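Serine racemase (Enterococcus faecalis, PDB 4ECL) belongs to the alanine racemase family, and its cytoplasmic part joins a TIM-barrel domain to a second, strand-rich C-terminal domain. Local coordinates at residues Asn15-Leu23 with Arg219-Val227; Val172-Tyr183 with Asn209-Tyr217. All blocks are in the same frame, centred on the assembly; numbering follows the deposited sequence.

Interaction 1: Asn15-Leu23 with Arg219-Val227; sequences NLEHNVNTL and RVGVALYGV. With SO4 (sulfate ion), chain G.
Leu16, Asn19, Val20 and Leu23 present one buried flank of helix 13-25 to the turn that leaves strand 217-220, in a largely apolar contact with one amide-to-carbonyl bond across it. Leu224 is the centre. The methyl CD1 of Leu16 reaches CG of Leu224 at 3.9 Å, while CG2 of Val20 lies alongside CD1 of Leu224 at 3.6 Å, the two side chains pointing the same way. With CG of Leu224 anti to its own nitrogen (chi1 179°), the branched end swings back to the helix although its CB starts off away from it. The two methyls of Leu23 divide between neighbouring residues of the turn, CD1 against CA of Leu224 and CD2 4.1 Å from CB of Ala223, a residue small enough to let the helix come close.

In a TIM barrel the last strand closes on the first, and here strand 217-220 pairs with strand 32-36; Leu53 of helix 46-55 touches Leu16, Val20 and Leu224.

Both ends of the Asn19 amide are bonded. ND2 donates to Leu224 O (3.0 Å, N-H...O angle 152°), approaching from above the carbonyl plane, and OD1 accepts from Arg242 N, which fixes the amide's rotation. Gly226 suits the bend, its phi being positive at 77°, and a side chain here would also press on that amide.

On another side of the turn, Gly221 N and Val222 N donate to sulfate O2 and O3, at 2.9 and 3.0 Å. Lacking a side chain, Gly221 lets O3 settle near its CA; Ser204 and Tyr42 bind the same ion. Probably from the crystallisation liquor, it is consistent with the place of the cofactor phosphate in alanine racemases.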
loop_
_atom_site.group_PDB
_atom_site.type_symbol
_atom_site.label_atom_id
_atom_site.label_comp_id
_atom_site.label_asym_id
_atom_site.label_seq_id
_atom_site.Cartn_x
_atom_site.Cartn_y
_atom_site.Cartn_z
ATOM N N ASN A 15 -6.847 23.805 -4.433
ATOM C CA ASN A 15 -7.468 23.458 -3.171
ATOM C C ASN A 15 -6.440 23.385 -2.042
ATOM O O ASN A 15 -6.725 23.774 -0.909
ATOM C CB ASN A 15 -8.207 22.132 -3.296
ATOM C CG ASN A 15 -9.645 22.307 -3.704
ATOM O OD1 ASN A 15 -10.098 23.427 -3.975
ATOM N ND2 ASN A 15 -10.384 21.199 -3.749
ATOM N N LEU A 16 -5.247 22.890 -2.364
ATOM C CA LEU A 16 -4.158 22.783 -1.393
ATOM C C LEU A 16 -3.717 24.162 -0.908
ATOM O O LEU A 16 -3.485 24.364 0.284
ATOM C CB LEU A 16 -2.962 22.050 -2.003
ATOM C CG LEU A 16 -1.689 21.906 -1.155
ATOM C CD1 LEU A 16 -1.915 21.033 0.067
ATOM C CD2 LEU A 16 -0.562 21.335 -2.004
ATOM N N GLU A 17 -3.588 25.091 -1.852
ATOM C CA GLU A 17 -3.221 26.470 -1.567
ATOM C C GLU A 17 -4.295 27.140 -0.717
ATOM O O GLU A 17 -3.991 27.929 0.177
ATOM C CB GLU A 17 -3.046 27.233 -2.881
ATOM C CG GLU A 17 -2.505 28.649 -2.752
ATOM C CD GLU A 17 -2.396 29.324 -4.106
ATOM O OE1 GLU A 17 -3.003 28.807 -5.065
ATOM O OE2 GLU A 17 -1.700 30.352 -4.223
ATOM N N HIS A 18 -5.558 26.845 -1.014
ATOM C CA HIS A 18 -6.652 27.373 -0.207
ATOM C C HIS A 18 -6.511 26.881 1.220
ATOM O O HIS A 18 -6.689 27.643 2.171
ATOM C CB HIS A 18 -8.018 26.961 -0.763
ATOM C CG HIS A 18 -9.150 27.202 0.188
ATOM N ND1 HIS A 18 -9.872 28.379 0.206
ATOM C CD2 HIS A 18 -9.678 26.424 1.165
ATOM C CE1 HIS A 18 -10.794 28.314 1.150
ATOM N NE2 HIS A 18 -10.702 27.138 1.744
ATOM N N ASN A 19 -6.188 25.602 1.374
ATOM C CA ASN A 19 -6.014 25.041 2.714
ATOM C C ASN A 19 -4.887 25.701 3.494
ATOM O O ASN A 19 -5.056 26.035 4.672
ATOM C CB ASN A 19 -5.816 23.520 2.650
ATOM C CG ASN A 19 -7.041 22.811 2.113
ATOM O OD1 ASN A 19 -8.142 23.373 2.118
ATOM N ND2 ASN A 19 -6.864 21.575 1.642
ATOM N N VAL A 20 -3.745 25.895 2.839
ATOM C CA VAL A 20 -2.600 26.544 3.473
ATOM C C VAL A 20 -2.969 27.927 4.005
ATOM O O VAL A 20 -2.642 28.279 5.145
ATOM C CB VAL A 20 -1.404 26.644 2.515
ATOM C CG1 VAL A 20 -0.408 27.677 3.002
ATOM C CG2 VAL A 20 -0.725 25.277 2.366
ATOM N N ASN A 21 -3.667 28.703 3.187
ATOM C CA ASN A 21 -4.138 30.015 3.613
ATOM C C ASN A 21 -5.155 29.950 4.746
ATOM O O ASN A 21 -5.083 30.741 5.691
ATOM C CB ASN A 21 -4.725 30.807 2.439
ATOM C CG ASN A 21 -3.661 31.289 1.466
ATOM O OD1 ASN A 21 -2.590 31.749 1.869
ATOM N ND2 ASN A 21 -3.951 31.184 0.176
ATOM N N THR A 22 -6.100 29.022 4.649
ATOM C CA THR A 22 -7.147 28.901 5.659
ATOM C C THR A 22 -6.541 28.539 7.004
ATOM O O THR A 22 -6.944 29.054 8.054
ATOM C CB THR A 22 -8.188 27.839 5.283
ATOM O OG1 THR A 22 -8.864 28.237 4.082
ATOM C CG2 THR A 22 -9.211 27.670 6.397
ATOM N N LEU A 23 -5.558 27.653 6.961
ATOM C CA LEU A 23 -4.909 27.186 8.168
ATOM C C LEU A 23 -4.051 28.283 8.799
ATOM O O LEU A 23 -4.108 28.501 10.006
ATOM C CB LEU A 23 -4.077 25.931 7.856
ATOM C CG LEU A 23 -4.905 24.675 7.550
ATOM C CD1 LEU A 23 -4.039 23.555 6.999
ATOM C CD2 LEU A 23 -5.689 24.199 8.777
ATOM N N ARG A 219 1.997 21.330 13.318
ATOM C CA ARG A 219 2.291 20.255 12.368
ATOM C C ARG A 219 0.987 19.812 11.727
ATOM O O ARG A 219 0.225 19.046 12.314
ATOM C CB ARG A 219 2.913 19.045 13.088
ATOM C CG ARG A 219 4.196 19.326 13.871
ATOM C CD ARG A 219 4.670 18.109 14.674
ATOM N NE ARG A 219 3.634 17.595 15.577
ATOM C CZ ARG A 219 3.520 17.911 16.869
ATOM N NH1 ARG A 219 4.376 18.750 17.432
ATOM N NH2 ARG A 219 2.545 17.389 17.607
ATOM N N VAL A 220 0.718 20.273 10.517
ATOM C CA VAL A 220 -0.564 19.942 9.908
ATOM C C VAL A 220 -0.474 18.779 8.922
ATOM O O VAL A 220 0.323 18.787 7.980
ATOM C CB VAL A 220 -1.247 21.193 9.293
ATOM C CG1 VAL A 220 -1.531 22.212 10.385
ATOM C CG2 VAL A 220 -0.357 21.818 8.255
ATOM N N GLY A 221 -1.290 17.760 9.174
ATOM C CA GLY A 221 -1.355 16.593 8.314
ATOM C C GLY A 221 -2.665 16.570 7.553
ATOM O O GLY A 221 -2.799 17.245 6.533
ATOM N N VAL A 222 -3.639 15.809 8.047
ATOM C CA VAL A 222 -4.896 15.624 7.321
ATOM C C VAL A 222 -5.600 16.931 6.947
ATOM O O VAL A 222 -6.165 17.027 5.860
ATOM C CB VAL A 222 -5.891 14.703 8.072
ATOM C CG1 VAL A 222 -5.360 13.287 8.137
ATOM C CG2 VAL A 222 -6.196 15.252 9.485
ATOM N N ALA A 223 -5.559 17.933 7.827
ATOM C CA ALA A 223 -6.230 19.200 7.546
ATOM C C ALA A 223 -5.647 19.848 6.300
ATOM O O ALA A 223 -6.373 20.441 5.497
ATOM C CB ALA A 223 -6.140 20.164 8.749
ATOM N N LEU A 224 -4.333 19.740 6.138
ATOM C CA LEU A 224 -3.675 20.326 4.981
ATOM C C LEU A 224 -4.233 19.724 3.685
ATOM O O LEU A 224 -4.320 20.397 2.651
ATOM C CB LEU A 224 -2.176 20.086 5.074
ATOM C CG LEU A 224 -1.299 20.612 3.944
ATOM C CD1 LEU A 224 -1.226 22.105 4.000
ATOM C CD2 LEU A 224 0.097 19.996 3.994
ATOM N N TYR A 225 -4.636 18.464 3.758
ATOM C CA TYR A 225 -5.117 17.748 2.577
ATOM C C TYR A 225 -6.637 17.835 2.423
ATOM O O TYR A 225 -7.224 17.258 1.505
ATOM C CB TYR A 225 -4.620 16.296 2.608
ATOM C CG TYR A 225 -3.111 16.222 2.714
ATOM C CD1 TYR A 225 -2.304 16.666 1.671
ATOM C CD2 TYR A 225 -2.494 15.739 3.857
ATOM C CE1 TYR A 225 -0.924 16.616 1.755
ATOM C CE2 TYR A 225 -1.109 15.682 3.954
ATOM C CZ TYR A 225 -0.332 16.124 2.897
ATOM O OH TYR A 225 1.046 16.085 2.981
ATOM N N GLY A 226 -7.269 18.563 3.331
ATOM C CA GLY A 226 -8.670 18.921 3.176
ATOM C C GLY A 226 -9.604 17.781 3.503
ATOM O O GLY A 226 -10.753 17.738 3.056
ATOM N N VAL A 227 -9.103 16.840 4.286
ATOM C CA VAL A 227 -9.902 15.714 4.719
ATOM C C VAL A 227 -9.821 15.647 6.236
ATOM O O VAL A 227 -8.775 15.949 6.818
ATOM C CB VAL A 227 -9.359 14.426 4.104
ATOM C CG1 VAL A 227 -9.647 14.405 2.619
ATOM C CG2 VAL A 227 -7.858 14.339 4.322
HETATM S S SO4 G . -2.422 14.888 11.585
HETATM O O1 SO4 G . -1.116 14.466 12.103
HETATM O O2 SO4 G . -2.413 16.337 11.385
HETATM O O3 SO4 G . -2.646 14.204 10.315
HETATM O O4 SO4 G . -3.469 14.502 12.526
#

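Interaction 2: Val172-Tyr183 with Asn209-Tyr217; sequences VAFTNKQIGSFY and NYPELECDY
Thr175 lays its methyl CG2 on one face of the Tyr210 ring, 3.6 Å above the plane and offset toward the rim, a CH-pi contact with 4.0 Å from CG2 to the ring centroid. At the edge of the ring sits water 1, which accepts from Tyr210 OH and donates to Thr175 OG1. The threonine suits this place because its two branches work separately: with chi1 at -48°, CG2 stands anti to the backbone nitrogen and faces the ring, while OG1 turns back along the helix to bond Asp171 O. The amide of Asn176 stands nearly perpendicular to the ring (86°), its OD1 3.9 Å from Tyr210 CE2, and CG2 of Val172 packs against Tyr210 OH at 3.5 Å.

The second ring, Tyr183, has Phe182 CD2 over the centre of one face; Ile179 CG2, Leu213 CD2 and water 2 lie at its edge. Between the two tyrosines Ile179 and Leu213 meet tip to tip, their CD1 methyls 4.1 Å apart; the branching of both chains adds a second methyl contact, Ile179 CG2 to Leu213 CD2 at 3.8 Å.

No hydrogen bond passes directly between the segments, so water does the polar joining. Tyr183 OH, 3.9 Å from Cys215 SG, is bridged by water 3 to Glu214 N; a second bridge, through water 2 to Glu214 O, is doubtful because that water lies too close to the carbonyl oxygen.

A type I turn from Tyr210 to Leu213 brings the side chains of these two residues to the same helix. The contact thus lays helix 169-191 of the barrel's outer layer against the connection from helix 204-209 to strand 217-220, with Phe182 and Cys215 both resting on Val199 of strand 198-200, and Phe174 stacking on Tyr265 of the second subunit.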
loop_
_atom_site.group_PDB
_atom_site.type_symbol
_atom_site.label_atom_id
_atom_site.label_comp_id
_atom_site.label_asym_id
_atom_site.label_seq_id
_atom_site.Cartn_x
_atom_site.Cartn_y
_atom_site.Cartn_z
ATOM N N VAL A 172 -10.651 14.833 26.834
ATOM C CA VAL A 172 -10.299 16.226 27.038
ATOM C C VAL A 172 -9.401 16.349 28.270
ATOM O O VAL A 172 -8.411 17.084 28.263
ATOM C CB VAL A 172 -11.567 17.111 27.157
ATOM C CG1 VAL A 172 -11.288 18.380 27.945
ATOM C CG2 VAL A 172 -12.119 17.454 25.754
ATOM N N ALA A 173 -9.731 15.592 29.311
ATOM C CA ALA A 173 -8.960 15.600 30.552
ATOM C C ALA A 173 -7.521 15.119 30.325
ATOM O O ALA A 173 -6.564 15.718 30.822
ATOM C CB ALA A 173 -9.645 14.741 31.591
ATOM N N PHE A 174 -7.373 14.046 29.554
ATOM C CA PHE A 174 -6.053 13.519 29.252
ATOM C C PHE A 174 -5.259 14.524 28.430
ATOM O O PHE A 174 -4.065 14.700 28.634
ATOM C CB PHE A 174 -6.158 12.193 28.499
ATOM C CG PHE A 174 -4.858 11.436 28.416
ATOM C CD1 PHE A 174 -4.491 10.560 29.419
ATOM C CD2 PHE A 174 -4.006 11.603 27.337
ATOM C CE1 PHE A 174 -3.305 9.854 29.346
ATOM C CE2 PHE A 174 -2.817 10.901 27.257
ATOM C CZ PHE A 174 -2.466 10.025 28.264
ATOM N N THR A 175 -5.928 15.194 27.503
ATOM C CA THR A 175 -5.256 16.169 26.661
ATOM C C THR A 175 -4.784 17.359 27.497
ATOM O O THR A 175 -3.687 17.888 27.303
ATOM C CB THR A 175 -6.187 16.654 25.546
ATOM O OG1 THR A 175 -6.807 15.522 24.926
ATOM C CG2 THR A 175 -5.407 17.429 24.509
ATOM N N ASN A 176 -5.620 17.778 28.434
ATOM C CA ASN A 176 -5.256 18.892 29.283
ATOM C C ASN A 176 -4.098 18.538 30.214
ATOM O O ASN A 176 -3.247 19.383 30.515
ATOM C CB ASN A 176 -6.471 19.400 30.057
ATOM C CG ASN A 176 -7.372 20.259 29.207
ATOM O OD1 ASN A 176 -6.905 20.947 28.304
ATOM N ND2 ASN A 176 -8.671 20.219 29.481
ATOM N N LYS A 177 -4.040 17.292 30.662
ATOM C CA LYS A 177 -2.917 16.935 31.520
ATOM C C LYS A 177 -1.652 16.752 30.681
ATOM O O LYS A 177 -0.556 16.997 31.168
ATOM C CB LYS A 177 -3.214 15.733 32.429
ATOM C CG LYS A 177 -3.523 14.433 31.717
ATOM C CD LYS A 177 -3.848 13.303 32.709
ATOM C CE LYS A 177 -5.358 13.088 32.866
ATOM N NZ LYS A 177 -5.695 11.721 33.369
ATOM N N GLN A 178 -1.798 16.359 29.414
ATOM C CA GLN A 178 -0.630 16.275 28.535
ATOM C C GLN A 178 -0.018 17.651 28.359
ATOM O O GLN A 178 1.198 17.825 28.420
ATOM C CB GLN A 178 -0.992 15.706 27.160
ATOM C CG GLN A 178 -1.193 14.211 27.144
ATOM C CD GLN A 178 -1.081 13.634 25.749
ATOM O OE1 GLN A 178 -2.075 13.245 25.144
ATOM N NE2 GLN A 178 0.143 13.572 25.232
ATOM N N ILE A 179 -0.878 18.631 28.135
ATOM C CA ILE A 179 -0.445 20.011 27.963
ATOM C C ILE A 179 0.172 20.561 29.253
ATOM O O ILE A 179 1.240 21.190 29.233
ATOM C CB ILE A 179 -1.624 20.868 27.501
ATOM C CG1 ILE A 179 -2.113 20.348 26.132
ATOM C CG2 ILE A 179 -1.243 22.345 27.469
ATOM C CD1 ILE A 179 -3.486 20.840 25.755
ATOM N N GLY A 180 -0.497 20.306 30.372
ATOM C CA GLY A 180 0.003 20.730 31.669
ATOM C C GLY A 180 1.378 20.153 31.970
ATOM O O GLY A 180 2.278 20.865 32.432
ATOM N N SER A 181 1.547 18.863 31.705
ATOM C CA SER A 181 2.818 18.192 31.947
ATOM C C SER A 181 3.902 18.825 31.099
ATOM O O SER A 181 5.037 18.977 31.537
ATOM C CB SER A 181 2.724 16.709 31.584
ATOM O OG SER A 181 1.622 16.104 32.230
ATOM N N PHE A 182 3.548 19.182 29.871
ATOM C CA PHE A 182 4.527 19.716 28.941
ATOM C C PHE A 182 5.100 21.051 29.423
ATOM O O PHE A 182 6.309 21.278 29.372
ATOM C CB PHE A 182 3.909 19.876 27.546
ATOM C CG PHE A 182 4.891 20.305 26.507
ATOM C CD1 PHE A 182 5.783 19.394 25.962
ATOM C CD2 PHE A 182 4.925 21.615 26.071
ATOM C CE1 PHE A 182 6.694 19.787 24.999
ATOM C CE2 PHE A 182 5.835 22.013 25.117
ATOM C CZ PHE A 182 6.723 21.102 24.581
ATOM N N TYR A 183 4.228 21.946 29.873
ATOM C CA TYR A 183 4.683 23.262 30.310
ATOM C C TYR A 183 5.354 23.207 31.677
ATOM O O TYR A 183 6.205 24.044 31.995
ATOM C CB TYR A 183 3.542 24.282 30.267
ATOM C CG TYR A 183 3.198 24.679 28.846
ATOM C CD1 TYR A 183 4.066 25.467 28.100
ATOM C CD2 TYR A 183 2.024 24.248 28.242
ATOM C CE1 TYR A 183 3.771 25.823 26.799
ATOM C CE2 TYR A 183 1.719 24.603 26.937
ATOM C CZ TYR A 183 2.597 25.394 26.221
ATOM O OH TYR A 183 2.309 25.764 24.920
ATOM N N ASN A 209 -9.165 21.891 17.741
ATOM C CA ASN A 209 -9.830 21.701 19.028
ATOM C C ASN A 209 -9.157 22.397 20.224
ATOM O O ASN A 209 -9.775 22.560 21.285
ATOM C CB ASN A 209 -10.029 20.205 19.298
ATOM C CG ASN A 209 -11.245 19.643 18.573
ATOM O OD1 ASN A 209 -12.250 20.333 18.422
ATOM N ND2 ASN A 209 -11.155 18.395 18.117
ATOM N N TYR A 210 -7.897 22.794 20.053
ATOM C CA TYR A 210 -7.172 23.525 21.093
ATOM C C TYR A 210 -6.507 24.776 20.501
ATOM O O TYR A 210 -5.298 24.980 20.627
ATOM C CB TYR A 210 -6.169 22.585 21.813
ATOM C CG TYR A 210 -6.900 21.497 22.565
ATOM C CD1 TYR A 210 -7.319 20.340 21.917
ATOM C CD2 TYR A 210 -7.234 21.652 23.906
ATOM C CE1 TYR A 210 -8.029 19.362 22.586
ATOM C CE2 TYR A 210 -7.942 20.668 24.588
ATOM C CZ TYR A 210 -8.338 19.528 23.920
ATOM O OH TYR A 210 -9.052 18.547 24.573
ATOM N N PRO A 211 -7.309 25.635 19.858
ATOM C CA PRO A 211 -6.729 26.745 19.102
ATOM C C PRO A 211 -6.107 27.782 20.021
ATOM O O PRO A 211 -5.264 28.568 19.591
ATOM C CB PRO A 211 -7.940 27.350 18.400
ATOM C CG PRO A 211 -9.071 27.073 19.327
ATOM C CD PRO A 211 -8.772 25.749 19.973
ATOM N N GLU A 212 -6.524 27.774 21.281
ATOM C CA GLU A 212 -6.019 28.720 22.262
ATOM C C GLU A 212 -4.541 28.509 22.602
ATOM O O GLU A 212 -3.905 29.414 23.134
ATOM C CB GLU A 212 -6.879 28.689 23.526
ATOM C CG GLU A 212 -6.554 27.556 24.492
ATOM C CD GLU A 212 -7.124 26.198 24.086
ATOM O OE1 GLU A 212 -8.163 26.146 23.375
ATOM O OE2 GLU A 212 -6.524 25.178 24.501
ATOM N N LEU A 213 -3.986 27.331 22.303
ATOM C CA LEU A 213 -2.557 27.113 22.537
ATOM C C LEU A 213 -1.706 28.083 21.718
ATOM O O LEU A 213 -2.083 28.468 20.616
ATOM C CB LEU A 213 -2.151 25.674 22.222
ATOM C CG LEU A 213 -2.630 24.587 23.183
ATOM C CD1 LEU A 213 -2.409 23.194 22.575
ATOM C CD2 LEU A 213 -1.945 24.714 24.568
ATOM N N GLU A 214 -0.567 28.488 22.275
ATOM C CA GLU A 214 0.343 29.410 21.597
ATOM C C GLU A 214 1.738 28.799 21.408
ATOM O O GLU A 214 2.566 28.829 22.328
ATOM C CB GLU A 214 0.456 30.721 22.382
ATOM C CG GLU A 214 -0.828 31.532 22.455
ATOM C CD GLU A 214 -1.169 32.259 21.150
ATOM O OE1 GLU A 214 -0.286 32.409 20.282
ATOM O OE2 GLU A 214 -2.329 32.698 21.008
ATOM N N CYS A 215 1.991 28.261 20.215
ATOM C CA CYS A 215 3.259 27.601 19.914
ATOM C C CYS A 215 3.945 28.224 18.704
ATOM O O CYS A 215 3.407 29.138 18.077
ATOM C CB CYS A 215 3.038 26.098 19.684
ATOM S SG CYS A 215 2.123 25.292 21.033
ATOM N N ASP A 216 5.132 27.724 18.368
ATOM C CA ASP A 216 5.885 28.281 17.244
ATOM C C ASP A 216 5.634 27.536 15.934
ATOM O O ASP A 216 5.889 28.067 14.853
ATOM C CB ASP A 216 7.372 28.287 17.578
ATOM C CG ASP A 216 7.662 29.078 18.831
ATOM O OD1 ASP A 216 7.723 30.322 18.738
ATOM O OD2 ASP A 216 7.783 28.456 19.910
ATOM N N TYR A 217 5.164 26.296 16.045
ATOM C CA TYR A 217 4.730 25.532 14.887
ATOM C C TYR A 217 3.434 24.810 15.178
ATOM O O TYR A 217 3.150 24.429 16.323
ATOM C CB TYR A 217 5.728 24.434 14.513
ATOM C CG TYR A 217 7.114 24.871 14.133
ATOM C CD1 TYR A 217 7.397 25.337 12.857
ATOM C CD2 TYR A 217 8.156 24.754 15.034
ATOM C CE1 TYR A 217 8.683 25.707 12.507
ATOM C CE2 TYR A 217 9.434 25.108 14.693
ATOM C CZ TYR A 217 9.697 25.589 13.436
ATOM O OH TYR A 217 10.989 25.936 13.122
HETATM O O HOH W 1 -9.478 16.073 23.565
HETATM O O HOH W 2 4.113 27.345 23.692
HETATM O O HOH W 3 0.213 27.506 24.898
#

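Overall arrangement
Both interactions belong to the TIM-barrel domain, and their segments adjoin at strand 217-220: the segment 209-217 runs into its start, while the later segment of interaction 1 begins on its last two residues and continues into the turn. Their centres are 21 Å apart and, beyond this adjoining chain, they do not touch. Interaction 2 is nested within the loop closed by interaction 1. It lies nearer the periphery, its centre 22 Å from that of the chain against 11 Å for interaction 1, and is partly buried and water-bridged where interaction 1 is buried. The sulfate is bound at interaction 1, by the turn that 15-23 packs against; interaction 2 fastens the connection entering the same strand to helix 169-191.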